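Local coordinates for tRNA threonylcarbamoyladenosine biosynthesis protein TsaB (Pseudomonas aeruginosa, PDB 5BR9) that probably takes part, as a TsaB-type member of the KAE1/TsaD family, in making the threonylcarbamoyladenosine modification at position 37 of tRNA, at residues 88-100 with 207-221. Numbering follows the deposited sequence.
Sequences QGLAFALQRPVLA and WARGEGVEAEQALPV
A single antiparallel beta bridge between Val98 and Val213 pins the C-terminal tail to the outermost strand, within this chain, of a five-stranded sheet of the actin-like ATPase fold. It is a hydrogen-bonded pair: Val98 N gives to Val213 O over 2.7 Å, the donor lying in the carbonyl plane. Val213 N returns a bond to Val98 O at 2.9 Å, tilted slightly from the carbonyl plane of Val98. Gly212 CA adds a CA-H...O contact to Val98 O. Next to the bridge, a water links the two segments, donating to Arg96 O and accepting from Ala215 N at 3.0 Å.

On the Trp207 flank, CG of Pro97 meets the six-membered part of the indole at its edge, 3.4 Å from Trp207 CZ3. Chi1 of -178° sets the indole anti to the backbone N of Trp207 and swings its far end to the proline. Leu99 divides its branches, CD1 reaching Trp207 CB and CD2 resting on Gly212 N at 3.6 Å.

Toward the helix, Ala215, in a type I turn from Glu214 to Gln217, presses its CB on Gln88 O; Ala215 CB also lies 3.8 Å from Phe92 CB. The poorly ordered Glu216, bent at chi2 (103°), brings CG to the edge of the Phe92 ring, its carboxylate plane turned 75° from the ring. Leu219 forks between Val98 CG2, 3.8 Å from its CD1, and the Gln88 amide, met by CD2.

The tail thus runs from helix 196-208 along the outer edge of the sheet, at strand 98-101, to helix 77-94. Strand 98-101 pairs on its other edge with strand 67-71, Leu99 packs on Ala203 and Ala206, Leu219 reaches Ile84, and Phe92 also touches Leu90 of the second subunit.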
loop_
_atom_site.group_PDB
_atom_site.type_symbol
_atom_site.label_atom_id
_atom_site.label_comp_id
_atom_site.label_asym_id
_atom_site.label_seq_id
_atom_site.Cartn_x
_atom_site.Cartn_y
_atom_site.Cartn_z
ATOM N N GLN A 88 7.129 -2.062 3.884
ATOM C CA GLN A 88 6.776 -2.933 5.000
ATOM C C GLN A 88 6.862 -4.421 4.630
ATOM O O GLN A 88 7.330 -5.241 5.416
ATOM C CB GLN A 88 5.371 -2.591 5.491
ATOM C CG GLN A 88 5.336 -1.378 6.435
ATOM C CD GLN A 88 3.942 -1.130 7.022
ATOM O OE1 GLN A 88 3.798 -0.900 8.216
ATOM N NE2 GLN A 88 2.917 -1.173 6.169
ATOM N N GLY A 89 6.347 -4.775 3.455
ATOM C CA GLY A 89 6.418 -6.147 2.977
ATOM C C GLY A 89 7.855 -6.612 2.751
ATOM O O GLY A 89 8.244 -7.702 3.179
ATOM N N LEU A 90 8.644 -5.768 2.090
ATOM C CA LEU A 90 10.042 -6.052 1.808
ATOM C C LEU A 90 10.752 -6.287 3.128
ATOM O O LEU A 90 11.456 -7.283 3.301
ATOM C CB LEU A 90 10.706 -4.896 1.045
ATOM C CG LEU A 90 10.337 -4.623 -0.408
ATOM C CD1 LEU A 90 11.073 -3.394 -0.869
ATOM C CD2 LEU A 90 10.702 -5.808 -1.306
ATOM N N ALA A 91 10.521 -5.367 4.062
ATOM C CA ALA A 91 11.244 -5.336 5.315
ATOM C C ALA A 91 10.864 -6.489 6.220
ATOM O O ALA A 91 11.716 -7.041 6.902
ATOM C CB ALA A 91 11.011 -4.010 6.019
ATOM N N PHE A 92 9.596 -6.876 6.201
ATOM C CA PHE A 92 9.127 -8.010 7.002
ATOM C C PHE A 92 9.762 -9.319 6.513
ATOM O O PHE A 92 10.130 -10.197 7.304
ATOM C CB PHE A 92 7.620 -8.095 6.937
ATOM C CG PHE A 92 7.015 -9.210 7.753
ATOM C CD1 PHE A 92 6.655 -9.006 9.076
ATOM C CD2 PHE A 92 6.760 -10.438 7.179
ATOM C CE1 PHE A 92 6.054 -10.008 9.808
ATOM C CE2 PHE A 92 6.176 -11.455 7.909
ATOM C CZ PHE A 92 5.822 -11.237 9.229
ATOM N N ALA A 93 9.843 -9.462 5.195
ATOM C CA ALA A 93 10.400 -10.671 4.608
ATOM C C ALA A 93 11.908 -10.779 4.829
ATOM O O ALA A 93 12.406 -11.869 5.088
ATOM C CB ALA A 93 10.078 -10.724 3.137
ATOM N N LEU A 94 12.624 -9.655 4.745
ATOM C CA LEU A 94 14.078 -9.658 4.933
ATOM C C LEU A 94 14.418 -9.698 6.418
ATOM O O LEU A 94 15.499 -10.159 6.801
ATOM C CB LEU A 94 14.745 -8.424 4.291
ATOM C CG LEU A 94 14.719 -8.242 2.769
ATOM C CD1 LEU A 94 15.199 -6.847 2.380
ATOM C CD2 LEU A 94 15.527 -9.341 2.019
ATOM N N GLN A 95 13.472 -9.221 7.231
ATOM C CA GLN A 95 13.649 -8.982 8.672
ATOM C C GLN A 95 14.669 -7.880 8.875
ATOM O O GLN A 95 15.637 -8.029 9.616
ATOM C CB GLN A 95 14.044 -10.262 9.420
ATOM C CG GLN A 95 13.067 -11.410 9.169
ATOM C CD GLN A 95 13.292 -12.596 10.077
ATOM O OE1 GLN A 95 14.349 -12.730 10.707
ATOM N NE2 GLN A 95 12.297 -13.472 10.153
ATOM N N ARG A 96 14.426 -6.768 8.197
ATOM C CA ARG A 96 15.257 -5.567 8.283
ATOM C C ARG A 96 14.400 -4.366 8.664
ATOM O O ARG A 96 13.188 -4.385 8.469
ATOM C CB ARG A 96 15.969 -5.304 6.954
ATOM C CG ARG A 96 17.001 -6.331 6.598
ATOM C CD ARG A 96 18.165 -6.327 7.612
ATOM N NE ARG A 96 19.090 -7.409 7.280
ATOM C CZ ARG A 96 20.238 -7.655 7.904
ATOM N NH1 ARG A 96 20.632 -6.890 8.917
ATOM N NH2 ARG A 96 20.999 -8.673 7.499
ATOM N N PRO A 97 15.021 -3.327 9.238
ATOM C CA PRO A 97 14.208 -2.176 9.676
ATOM C C PRO A 97 13.838 -1.180 8.565
ATOM O O PRO A 97 14.411 -1.227 7.475
ATOM C CB PRO A 97 15.087 -1.519 10.758
ATOM C CG PRO A 97 16.462 -1.975 10.494
ATOM C CD PRO A 97 16.413 -3.268 9.727
ATOM N N VAL A 98 12.865 -0.303 8.826
ATOM C CA VAL A 98 12.502 0.708 7.838
ATOM C C VAL A 98 12.732 2.088 8.433
ATOM O O VAL A 98 12.628 2.283 9.639
ATOM C CB VAL A 98 11.028 0.605 7.345
ATOM C CG1 VAL A 98 10.687 -0.782 6.912
ATOM C CG2 VAL A 98 10.051 1.134 8.358
ATOM N N LEU A 99 13.011 3.034 7.547
ATOM C CA LEU A 99 13.285 4.422 7.878
ATOM C C LEU A 99 12.294 5.350 7.171
ATOM O O LEU A 99 12.385 5.565 5.965
ATOM C CB LEU A 99 14.714 4.783 7.464
ATOM C CG LEU A 99 15.844 4.087 8.218
ATOM C CD1 LEU A 99 17.156 4.158 7.455
ATOM C CD2 LEU A 99 16.000 4.752 9.567
ATOM N N ALA A 100 11.350 5.902 7.924
ATOM C CA ALA A 100 10.397 6.850 7.368
ATOM C C ALA A 100 11.050 8.243 7.319
ATOM O O ALA A 100 11.585 8.720 8.307
ATOM C CB ALA A 100 9.131 6.873 8.194
ATOM N N TRP A 207 20.156 6.406 9.870
ATOM C CA TRP A 207 20.617 5.053 10.182
ATOM C C TRP A 207 21.793 5.096 11.162
ATOM O O TRP A 207 21.860 4.291 12.091
ATOM C CB TRP A 207 21.010 4.319 8.897
ATOM C CG TRP A 207 21.460 2.886 9.072
ATOM C CD1 TRP A 207 22.693 2.376 8.765
ATOM C CD2 TRP A 207 20.673 1.774 9.554
ATOM N NE1 TRP A 207 22.724 1.024 9.033
ATOM C CE2 TRP A 207 21.500 0.627 9.510
ATOM C CE3 TRP A 207 19.359 1.643 10.026
ATOM C CZ2 TRP A 207 21.061 -0.635 9.939
ATOM C CZ3 TRP A 207 18.919 0.389 10.436
ATOM C CH2 TRP A 207 19.768 -0.735 10.386
ATOM N N ALA A 208 22.712 6.036 10.948
ATOM C CA ALA A 208 23.873 6.208 11.831
ATOM C C ALA A 208 23.480 6.650 13.240
ATOM O O ALA A 208 24.242 6.436 14.169
ATOM C CB ALA A 208 24.860 7.209 11.243
ATOM N N ARG A 209 22.309 7.277 13.391
ATOM C CA ARG A 209 21.806 7.671 14.718
ATOM C C ARG A 209 21.134 6.494 15.405
ATOM O O ARG A 209 20.697 6.602 16.542
ATOM C CB ARG A 209 20.799 8.826 14.631
ATOM C CG ARG A 209 21.401 10.196 14.379
ATOM C CD ARG A 209 20.368 11.307 14.633
ATOM N NE ARG A 209 19.343 11.364 13.592
ATOM C CZ ARG A 209 19.483 12.028 12.447
ATOM N NH1 ARG A 209 20.609 12.691 12.193
ATOM N NH2 ARG A 209 18.503 12.023 11.548
ATOM N N GLY A 210 21.019 5.381 14.690
ATOM C CA GLY A 210 20.381 4.204 15.237
ATOM C C GLY A 210 18.877 4.159 15.073
ATOM O O GLY A 210 18.208 3.399 15.757
ATOM N N GLU A 211 18.335 4.972 14.171
ATOM C CA GLU A 211 16.906 4.918 13.888
ATOM C C GLU A 211 16.602 3.694 13.050
ATOM O O GLU A 211 17.512 3.032 12.556
ATOM C CB GLU A 211 16.443 6.177 13.177
ATOM C CG GLU A 211 16.567 7.432 14.033
ATOM C CD GLU A 211 16.102 8.684 13.294
ATOM O OE1 GLU A 211 16.613 9.781 13.606
ATOM O OE2 GLU A 211 15.234 8.569 12.400
ATOM N N GLY A 212 15.322 3.394 12.881
ATOM C CA GLY A 212 14.929 2.220 12.134
ATOM C C GLY A 212 13.902 1.469 12.939
ATOM O O GLY A 212 14.057 1.286 14.135
ATOM N N VAL A 213 12.834 1.047 12.279
ATOM C CA VAL A 213 11.702 0.466 12.966
ATOM C C VAL A 213 11.462 -0.893 12.337
ATOM O O VAL A 213 11.663 -1.044 11.141
ATOM C CB VAL A 213 10.492 1.411 12.865
ATOM C CG1 VAL A 213 9.220 0.702 13.218
ATOM C CG2 VAL A 213 10.713 2.637 13.771
ATOM N N GLU A 214 11.078 -1.898 13.116
ATOM C CA GLU A 214 10.773 -3.176 12.482
ATOM C C GLU A 214 9.366 -3.106 11.872
ATOM O O GLU A 214 8.528 -2.305 12.293
ATOM C CB GLU A 214 10.919 -4.359 13.453
ATOM C CG GLU A 214 9.963 -4.397 14.635
ATOM C CD GLU A 214 10.078 -5.696 15.438
ATOM O OE1 GLU A 214 10.022 -6.789 14.832
ATOM O OE2 GLU A 214 10.240 -5.622 16.674
ATOM N N ALA A 215 9.143 -3.933 10.856
ATOM C CA ALA A 215 7.946 -3.877 10.024
ATOM C C ALA A 215 6.639 -4.073 10.797
ATOM O O ALA A 215 5.641 -3.438 10.477
ATOM C CB ALA A 215 8.052 -4.917 8.905
ATOM N N GLU A 216 6.651 -4.936 11.811
ATOM C CA GLU A 216 5.467 -5.200 12.633
ATOM C C GLU A 216 5.160 -4.066 13.617
ATOM O O GLU A 216 4.080 -4.018 14.207
ATOM C CB GLU A 216 5.635 -6.499 13.428
ATOM C CG GLU A 216 5.900 -7.743 12.600
ATOM C CD GLU A 216 7.362 -8.161 12.633
ATOM O OE1 GLU A 216 7.624 -9.380 12.759
ATOM O OE2 GLU A 216 8.242 -7.272 12.539
ATOM N N GLN A 217 6.122 -3.171 13.805
ATOM C CA GLN A 217 6.028 -2.146 14.840
ATOM C C GLN A 217 5.210 -0.980 14.307
ATOM O O GLN A 217 5.183 -0.754 13.100
ATOM C CB GLN A 217 7.434 -1.700 15.276
ATOM C CG GLN A 217 7.480 -0.650 16.348
ATOM C CD GLN A 217 8.897 -0.207 16.647
ATOM O OE1 GLN A 217 9.807 -1.024 16.688
ATOM N NE2 GLN A 217 9.089 1.099 16.855
ATOM N N ALA A 218 4.528 -0.265 15.203
ATOM C CA ALA A 218 3.716 0.876 14.798
ATOM C C ALA A 218 4.598 1.910 14.119
ATOM O O ALA A 218 5.666 2.291 14.618
ATOM C CB ALA A 218 2.974 1.487 15.997
ATOM N N LEU A 219 4.129 2.357 12.967
ATOM C CA LEU A 219 4.911 3.203 12.089
ATOM C C LEU A 219 4.693 4.676 12.402
ATOM O O LEU A 219 3.542 5.129 12.483
ATOM C CB LEU A 219 4.542 2.911 10.637
ATOM C CG LEU A 219 5.592 2.956 9.547
ATOM C CD1 LEU A 219 6.905 2.373 10.048
ATOM C CD2 LEU A 219 5.058 2.159 8.376
ATOM N N PRO A 220 5.795 5.433 12.567
ATOM C CA PRO A 220 5.721 6.878 12.818
ATOM C C PRO A 220 5.390 7.631 11.526
ATOM O O PRO A 220 6.095 8.545 11.110
ATOM C CB PRO A 220 7.125 7.213 13.339
ATOM C CG PRO A 220 8.015 6.215 12.622
ATOM C CD PRO A 220 7.191 4.947 12.532
ATOM N N VAL A 221 4.307 7.200 10.890
ATOM C CA VAL A 221 3.765 7.841 9.704
ATOM C C VAL A 221 2.304 8.078 10.019
ATOM O O VAL A 221 1.586 7.142 10.365
ATOM C CB VAL A 221 3.961 6.977 8.429
ATOM C CG1 VAL A 221 3.382 7.669 7.201
ATOM C CG2 VAL A 221 5.436 6.659 8.229
HETATM O O HOH W 1 11.386 -5.562 9.814
#